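Local structure of CELL division protein FTSZ homolog 1 (Methanocaldococcus jannaschii, 2VAP) at residues N201-L204 and K205-F208; E264-S267 and M268-S272; N217-K220 and G221-L225. The protein binds GTP, shows GTPase activity and, as a tubulin homologue, probably polymerises to form the contractile Z ring at the future division site. One frame throughout, in Å; residues are numbered along the deposited sequence.

Interaction 1. Residues N201-L204 and K205-F208; sequences NMPL and KLAF. With GDP (guanosine-5'-diphosphate), chain B.
Leu204 and Phe208 meet one turn apart at the start of helix 204-227, and the phenyl ring of Phe208 packs on the bound GDP. The ring lies with one face over the guanine base: GDP N7 stands 4.0 Å above the ring plane, over its centre, and Phe208 CD1 comes within 3.5 Å of GDP C4. The neighbouring CE1 reaches the base nitrogen N9 and the ribose carbon C2'. Leu204 packs by its branch point, CG lying 3.7 Å from Phe208 CE2, with CD1 near CZ and CE2; its CG stands opposite the backbone N (chi1 -173°), which carries both methyls to the ring. Backbone bonds fix this turn. Pro203, at the N-cap position, offers its carbonyl O to Ala207 N at 2.8 Å, nearly along the C=O axis, and more weakly to Leu206 N, while Leu204 O accepts from Phe208 N at 3.0 Å. This aromatic and backbone part is the dense side, with Ala207 buried.

Toward solvent the contact thins to aliphatic touches. Met202 turns at chi2 (79°) to bring SD 3.7 Å from Leu206 CB, the two side chains crossing at about a right angle, and the Pro203 ring edges up to the leucine with CG 3.8 Å from Leu206 CD1. Pro203, Lys205 and Leu206 are exposed.

Phe208 belongs to the GDP pocket, near the GTP-binding residues Glu165 and Asp212, both of which hydrogen-bond the nucleotide here. Phe162 and Met164, in the loop between strand 153-160 and helix 167-181, lie against Leu204, Phe162 also meeting the Phe208 ring, while Phe196 of helix 195-198 touches Met202 and Ala207.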
loop_
_atom_site.group_PDB
_atom_site.type_symbol
_atom_site.label_atom_id
_atom_site.label_comp_id
_atom_site.label_asym_id
_atom_site.label_seq_id
_atom_site.Cartn_x
_atom_site.Cartn_y
_atom_site.Cartn_z
ATOM N N ASN A 201 13.475 -18.751 -8.900
ATOM C CA ASN A 201 14.940 -18.791 -8.997
ATOM C C ASN A 201 15.593 -17.500 -9.510
ATOM O O ASN A 201 16.697 -17.523 -10.059
ATOM C CB ASN A 201 15.393 -20.021 -9.795
ATOM C CG ASN A 201 14.870 -21.314 -9.202
ATOM O OD1 ASN A 201 15.202 -21.668 -8.070
ATOM N ND2 ASN A 201 14.039 -22.021 -9.960
ATOM N N MET A 202 14.896 -16.382 -9.319
ATOM C CA MET A 202 15.437 -15.054 -9.593
ATOM C C MET A 202 16.546 -14.763 -8.578
ATOM O O MET A 202 16.406 -15.114 -7.405
ATOM C CB MET A 202 14.317 -14.011 -9.476
ATOM C CG MET A 202 14.730 -12.560 -9.717
ATOM S SD MET A 202 14.890 -12.134 -11.460
ATOM C CE MET A 202 13.199 -11.731 -11.883
ATOM N N PRO A 203 17.659 -14.139 -9.023
ATOM C CA PRO A 203 18.683 -13.713 -8.068
ATOM C C PRO A 203 18.085 -12.723 -7.078
ATOM O O PRO A 203 17.262 -11.889 -7.466
ATOM C CB PRO A 203 19.722 -13.012 -8.949
ATOM C CG PRO A 203 19.505 -13.558 -10.305
ATOM C CD PRO A 203 18.033 -13.799 -10.407
ATOM N N LEU A 204 18.489 -12.827 -5.813
ATOM C CA LEU A 204 17.896 -12.025 -4.741
ATOM C C LEU A 204 17.914 -10.524 -5.033
ATOM O O LEU A 204 16.913 -9.840 -4.811
ATOM C CB LEU A 204 18.565 -12.326 -3.393
ATOM C CG LEU A 204 17.960 -11.686 -2.135
ATOM C CD1 LEU A 204 16.512 -12.119 -1.914
ATOM C CD2 LEU A 204 18.804 -12.004 -0.911
ATOM N N LYS A 205 19.040 -10.026 -5.541
ATOM C CA LYS A 205 19.182 -8.601 -5.860
ATOM C C LYS A 205 18.183 -8.125 -6.919
ATOM O O LYS A 205 17.736 -6.977 -6.882
ATOM C CB LYS A 205 20.625 -8.256 -6.263
ATOM C CG LYS A 205 21.139 -8.944 -7.524
ATOM C CD LYS A 205 22.549 -8.483 -7.858
ATOM C CE LYS A 205 23.033 -9.079 -9.169
ATOM N NZ LYS A 205 24.413 -8.631 -9.502
ATOM N N LEU A 206 17.831 -9.013 -7.846
ATOM C CA LEU A 206 16.845 -8.707 -8.881
ATOM C C LEU A 206 15.419 -8.976 -8.401
ATOM O O LEU A 206 14.468 -8.356 -8.883
ATOM C CB LEU A 206 17.145 -9.482 -10.170
ATOM C CG LEU A 206 18.487 -9.213 -10.867
ATOM C CD1 LEU A 206 18.718 -10.214 -11.988
ATOM C CD2 LEU A 206 18.582 -7.784 -11.397
ATOM N N ALA A 207 15.278 -9.899 -7.449
ATOM C CA ALA A 207 13.990 -10.172 -6.808
ATOM C C ALA A 207 13.506 -8.969 -5.998
ATOM O O ALA A 207 12.300 -8.744 -5.875
ATOM C CB ALA A 207 14.078 -11.413 -5.930
ATOM N N PHE A 208 14.450 -8.200 -5.453
ATOM C CA PHE A 208 14.131 -6.949 -4.761
ATOM C C PHE A 208 13.571 -5.892 -5.713
ATOM O O PHE A 208 12.743 -5.070 -5.315
ATOM C CB PHE A 208 15.355 -6.392 -4.025
ATOM C CG PHE A 208 15.675 -7.107 -2.738
ATOM C CD1 PHE A 208 14.692 -7.318 -1.774
ATOM C CD2 PHE A 208 16.969 -7.544 -2.479
ATOM C CE1 PHE A 208 14.990 -7.972 -0.582
ATOM C CE2 PHE A 208 17.278 -8.196 -1.286
ATOM C CZ PHE A 208 16.286 -8.411 -0.338
HETATM P PB GDP B . 15.918 -0.788 7.217
HETATM O O1B GDP B . 16.703 -0.992 8.490
HETATM O O2B GDP B . 16.473 0.401 6.468
HETATM O O3B GDP B . 14.468 -0.550 7.560
HETATM O O3A GDP B . 16.066 -2.126 6.334
HETATM P PA GDP B . 15.761 -2.201 4.754
HETATM O O1A GDP B . 14.630 -1.288 4.350
HETATM O O2A GDP B . 17.008 -1.932 3.944
HETATM O "O5'" GDP B . 15.326 -3.737 4.571
HETATM C "C5'" GDP B . 14.226 -4.262 5.308
HETATM C "C4'" GDP B . 13.530 -5.328 4.479
HETATM O "O4'" GDP B . 13.100 -4.776 3.232
HETATM C "C3'" GDP B . 14.468 -6.474 4.139
HETATM O "O3'" GDP B . 14.368 -7.534 5.096
HETATM C "C2'" GDP B . 14.047 -6.898 2.746
HETATM O "O2'" GDP B . 13.057 -7.927 2.814
HETATM C "C1'" GDP B . 13.410 -5.657 2.148
HETATM N N9 GDP B . 14.315 -4.973 1.183
HETATM C C8 GDP B . 15.643 -4.757 1.300
HETATM N N7 GDP B . 16.131 -4.092 0.218
HETATM C C5 GDP B . 15.096 -3.867 -0.614
HETATM C C6 GDP B . 14.895 -3.216 -1.934
HETATM O O6 GDP B . 15.852 -2.698 -2.548
HETATM N N1 GDP B . 13.653 -3.200 -2.448
HETATM C C2 GDP B . 12.598 -3.749 -1.809
HETATM N N2 GDP B . 11.373 -3.697 -2.386
HETATM N N3 GDP B . 12.713 -4.360 -0.602
HETATM C C4 GDP B . 13.908 -4.447 0.029
#

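Interaction 2. Residues E264-S267 and M268-S272; sequences EAVS and MALNS
Val266 O accepts the shortest hydrogen bond here, from Leu270 N at 2.9 Å, with an N-H...O angle of 161°. The same oxygen is also covered by the leucine's own carbons: CB and CG of Leu270 each lie 3.5 Å from Val266 O, and CD1 is little farther. Beyond it the two side chains run side by side and point the same way, their methyls meeting at 4.0 Å between Val266 CG2 and Leu270 CD1. CG2 of Val266 lies anti to its own N, next to the carbonyl carbon, and this carries it forward along the helix toward Leu270.

Three more i to i+4 bonds continue the last turns: Met268 N to Glu264 O, Ala269 N to Ala265 O, and Asn271 N to Ser267 O at 3.0 Å. Asn271 is the first residue to leave helical backbone angles. On the exposed side, Glu264 turns its carboxylate to the hydroxyl of Ser258.

Within the C-terminal domain, helix 261-270 lies against strand 331-338 of the mixed sheet, through Ala265 and Ala269 on Val333 and Leu270 on Leu335, and beside helix 297-310, where Val266 meets Val303, Thr306 and Val307.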
loop_
_atom_site.group_PDB
_atom_site.type_symbol
_atom_site.label_atom_id
_atom_site.label_comp_id
_atom_site.label_asym_id
_atom_site.label_seq_id
_atom_site.Cartn_x
_atom_site.Cartn_y
_atom_site.Cartn_z
ATOM N N GLU A 264 -8.941 -12.360 -18.370
ATOM C CA GLU A 264 -7.662 -12.977 -18.019
ATOM C C GLU A 264 -6.939 -12.221 -16.904
ATOM O O GLU A 264 -6.276 -12.834 -16.066
ATOM C CB GLU A 264 -6.762 -13.112 -19.250
ATOM C CG GLU A 264 -7.208 -14.193 -20.230
ATOM C CD GLU A 264 -6.160 -14.514 -21.283
ATOM O OE1 GLU A 264 -4.961 -14.603 -20.938
ATOM O OE2 GLU A 264 -6.539 -14.686 -22.461
ATOM N N ALA A 265 -7.075 -10.895 -16.896
ATOM C CA ALA A 265 -6.455 -10.057 -15.867
ATOM C C ALA A 265 -7.036 -10.316 -14.477
ATOM O O ALA A 265 -6.289 -10.441 -13.504
ATOM C CB ALA A 265 -6.565 -8.579 -16.230
ATOM N N VAL A 266 -8.365 -10.399 -14.386
ATOM C CA VAL A 266 -9.031 -10.664 -13.107
ATOM C C VAL A 266 -8.786 -12.098 -12.617
ATOM O O VAL A 266 -8.645 -12.330 -11.415
ATOM C CB VAL A 266 -10.552 -10.301 -13.134
ATOM C CG1 VAL A 266 -11.336 -11.201 -14.090
ATOM C CG2 VAL A 266 -11.147 -10.354 -11.734
ATOM N N SER A 267 -8.721 -13.044 -13.555
ATOM C CA SER A 267 -8.402 -14.437 -13.235
ATOM C C SER A 267 -7.002 -14.540 -12.630
ATOM O O SER A 267 -6.807 -15.215 -11.617
ATOM C CB SER A 267 -8.511 -15.319 -14.482
ATOM O OG SER A 267 -8.209 -16.671 -14.182
ATOM N N MET A 268 -6.045 -13.852 -13.251
ATOM C CA MET A 268 -4.665 -13.809 -12.768
ATOM C C MET A 268 -4.572 -13.149 -11.390
ATOM O O MET A 268 -3.823 -13.610 -10.526
ATOM C CB MET A 268 -3.765 -13.087 -13.778
ATOM C CG MET A 268 -2.272 -13.149 -13.462
ATOM S SD MET A 268 -1.257 -12.205 -14.618
ATOM C CE MET A 268 -1.286 -13.273 -16.058
ATOM N N ALA A 269 -5.344 -12.080 -11.192
ATOM C CA ALA A 269 -5.383 -11.366 -9.913
ATOM C C ALA A 269 -5.946 -12.229 -8.781
ATOM O O ALA A 269 -5.385 -12.263 -7.685
ATOM C CB ALA A 269 -6.178 -10.070 -10.049
ATOM N N LEU A 270 -7.049 -12.926 -9.054
ATOM C CA LEU A 270 -7.686 -13.803 -8.067
ATOM C C LEU A 270 -6.825 -15.018 -7.715
ATOM O O LEU A 270 -6.877 -15.516 -6.588
ATOM C CB LEU A 270 -9.068 -14.255 -8.554
ATOM C CG LEU A 270 -10.211 -13.238 -8.453
ATOM C CD1 LEU A 270 -11.338 -13.588 -9.415
ATOM C CD2 LEU A 270 -10.735 -13.132 -7.023
ATOM N N ASN A 271 -6.036 -15.478 -8.684
ATOM C CA ASN A 271 -5.149 -16.625 -8.494
ATOM C C ASN A 271 -3.706 -16.225 -8.162
ATOM O O ASN A 271 -2.803 -17.065 -8.189
ATOM C CB ASN A 271 -5.180 -17.530 -9.731
ATOM C CG ASN A 271 -6.509 -18.247 -9.902
ATOM O OD1 ASN A 271 -7.211 -18.047 -10.893
ATOM N ND2 ASN A 271 -6.861 -19.088 -8.934
ATOM N N SER A 272 -3.499 -14.947 -7.846
ATOM C CA SER A 272 -2.164 -14.427 -7.540
ATOM C C SER A 272 -1.553 -15.094 -6.307
ATOM O O SER A 272 -2.238 -15.267 -5.295
ATOM C CB SER A 272 -2.203 -12.909 -7.348
ATOM O OG SER A 272 -0.928 -12.406 -6.984
#

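Interaction 3. Residues N217-K220 and G221-L225; sequences NAVK and GLVEL
Lys220 and Glu224, one turn apart, supply the main side-chain contact, and it is chiefly aliphatic chain against carboxylate. The lysine runs fully extended across the glutamate, its CE 3.4 Å from Glu224 OE2 and its CG 3.6 Å from Glu224 CD. The charges themselves stay apart: Lys220 NZ is 4.5 Å from Glu224 OE2, beyond a salt bridge. Each has a partner outside this turn, OE2 taking a hydrogen bond from Glu62 N and NZ making a long, weak ion pair with Glu59. The nearby ammonium would still be expected to favour the charged form of the carboxylate.

Among the backbone bonds, Glu224 N to Lys220 O is the shortest at 2.9 Å, and Val223 N to Val219 O the straightest (168°). Gly221 N reaches Asn217 O at 3.0 Å from well above the carbonyl plane, and Leu222 N likewise comes to Ala218 O from above it. Leu222 CB and CG lie alongside the same Ala218 O, CB at 3.4 Å.

Apolar contact within the turn is slight: Val219 CG1 and Val223 CG2 approach to 4.4 Å.

This second half of helix 204-227 runs between the two domains. Val219, Leu222 and Val223 lie on strand 124-130 of the parallel sheet, Val219 and Lys220 on Leu56 of helix 46-59, and Leu222 and Leu225 on strand 284-291 of the C-terminal sheet, whose His288 hydrogen-bonds Gly221 O.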
loop_
_atom_site.group_PDB
_atom_site.type_symbol
_atom_site.label_atom_id
_atom_site.label_comp_id
_atom_site.label_asym_id
_atom_site.label_seq_id
_atom_site.Cartn_x
_atom_site.Cartn_y
_atom_site.Cartn_z
ATOM N N ASN A 217 3.004 -0.657 -7.402
ATOM C CA ASN A 217 1.667 -0.998 -7.892
ATOM C C ASN A 217 0.603 -0.999 -6.794
ATOM O O ASN A 217 -0.523 -0.553 -7.018
ATOM C CB ASN A 217 1.682 -2.352 -8.611
ATOM C CG ASN A 217 2.146 -2.250 -10.057
ATOM O OD1 ASN A 217 1.458 -2.707 -10.970
ATOM N ND2 ASN A 217 3.315 -1.652 -10.273
ATOM N N ALA A 218 0.970 -1.493 -5.614
ATOM C CA ALA A 218 0.050 -1.565 -4.479
ATOM C C ALA A 218 -0.254 -0.187 -3.892
ATOM O O ALA A 218 -1.420 0.170 -3.719
ATOM C CB ALA A 218 0.597 -2.501 -3.404
ATOM N N VAL A 219 0.796 0.577 -3.589
ATOM C CA VAL A 219 0.644 1.907 -2.987
ATOM C C VAL A 219 0.036 2.907 -3.979
ATOM O O VAL A 219 -0.968 3.552 -3.672
ATOM C CB VAL A 219 1.985 2.443 -2.405
ATOM C CG1 VAL A 219 1.824 3.865 -1.878
ATOM C CG2 VAL A 219 2.492 1.532 -1.293
ATOM N N LYS A 220 0.641 3.022 -5.161
ATOM C CA LYS A 220 0.142 3.921 -6.207
ATOM C C LYS A 220 -1.277 3.544 -6.637
ATOM O O LYS A 220 -2.118 4.418 -6.844
ATOM C CB LYS A 220 1.088 3.931 -7.412
ATOM C CG LYS A 220 0.861 5.072 -8.393
ATOM C CD LYS A 220 1.931 5.079 -9.472
ATOM C CE LYS A 220 1.704 6.200 -10.472
ATOM N NZ LYS A 220 2.748 6.218 -11.533
ATOM N N GLY A 221 -1.535 2.243 -6.751
ATOM C CA GLY A 221 -2.852 1.731 -7.129
ATOM C C GLY A 221 -3.952 2.061 -6.134
ATOM O O GLY A 221 -5.071 2.394 -6.529
ATOM N N LEU A 222 -3.638 1.970 -4.844
ATOM C CA LEU A 222 -4.604 2.303 -3.797
ATOM C C LEU A 222 -4.852 3.807 -3.693
ATOM O O LEU A 222 -5.999 4.240 -3.569
ATOM C CB LEU A 222 -4.172 1.735 -2.440
ATOM C CG LEU A 222 -4.511 0.267 -2.164
ATOM C CD1 LEU A 222 -3.693 -0.259 -0.996
ATOM C CD2 LEU A 222 -6.003 0.081 -1.904
ATOM N N VAL A 223 -3.776 4.591 -3.745
ATOM C CA VAL A 223 -3.868 6.052 -3.688
ATOM C C VAL A 223 -4.660 6.598 -4.878
ATOM O O VAL A 223 -5.611 7.363 -4.700
ATOM C CB VAL A 223 -2.463 6.721 -3.641
ATOM C CG1 VAL A 223 -2.565 8.234 -3.841
ATOM C CG2 VAL A 223 -1.764 6.413 -2.328
ATOM N N GLU A 224 -4.273 6.183 -6.081
ATOM C CA GLU A 224 -4.848 6.734 -7.311
ATOM C C GLU A 224 -6.263 6.232 -7.611
ATOM O O GLU A 224 -6.981 6.825 -8.422
ATOM C CB GLU A 224 -3.893 6.539 -8.495
ATOM C CG GLU A 224 -2.606 7.360 -8.351
ATOM C CD GLU A 224 -1.721 7.354 -9.586
ATOM O OE1 GLU A 224 -1.860 6.452 -10.439
ATOM O OE2 GLU A 224 -0.866 8.260 -9.693
ATOM N N LEU A 225 -6.666 5.155 -6.938
ATOM C CA LEU A 225 -8.064 4.729 -6.934
ATOM C C LEU A 225 -8.950 5.880 -6.445
ATOM O O LEU A 225 -10.065 6.070 -6.936
ATOM C CB LEU A 225 -8.241 3.491 -6.046
ATOM C CG LEU A 225 -9.622 2.839 -5.926
ATOM C CD1 LEU A 225 -10.044 2.184 -7.234
ATOM C CD2 LEU A 225 -9.619 1.819 -4.802
#

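Along the chain the order is interaction 1, interaction 3, then interaction 2. The first two share helix 204-227: interaction 1 forms its nucleotide-side end, and interaction 3, with its centre about 24 Å away, lies farther along, between the parallel GTPase sheet and the C-terminal sheet. One long helix thus runs from the GDP pocket to the domain interface, the core helix familiar from the tubulin/FtsZ fold. Interaction 2 closes helix 261-270 on the C-terminal sheet, about 18 Å from interaction 3 and 23 Å from interaction 1, centre to centre. No two of them touch; helix 204-227 joins the surroundings of the first two, and both interaction 3 and interaction 2 pack on the mixed sheet.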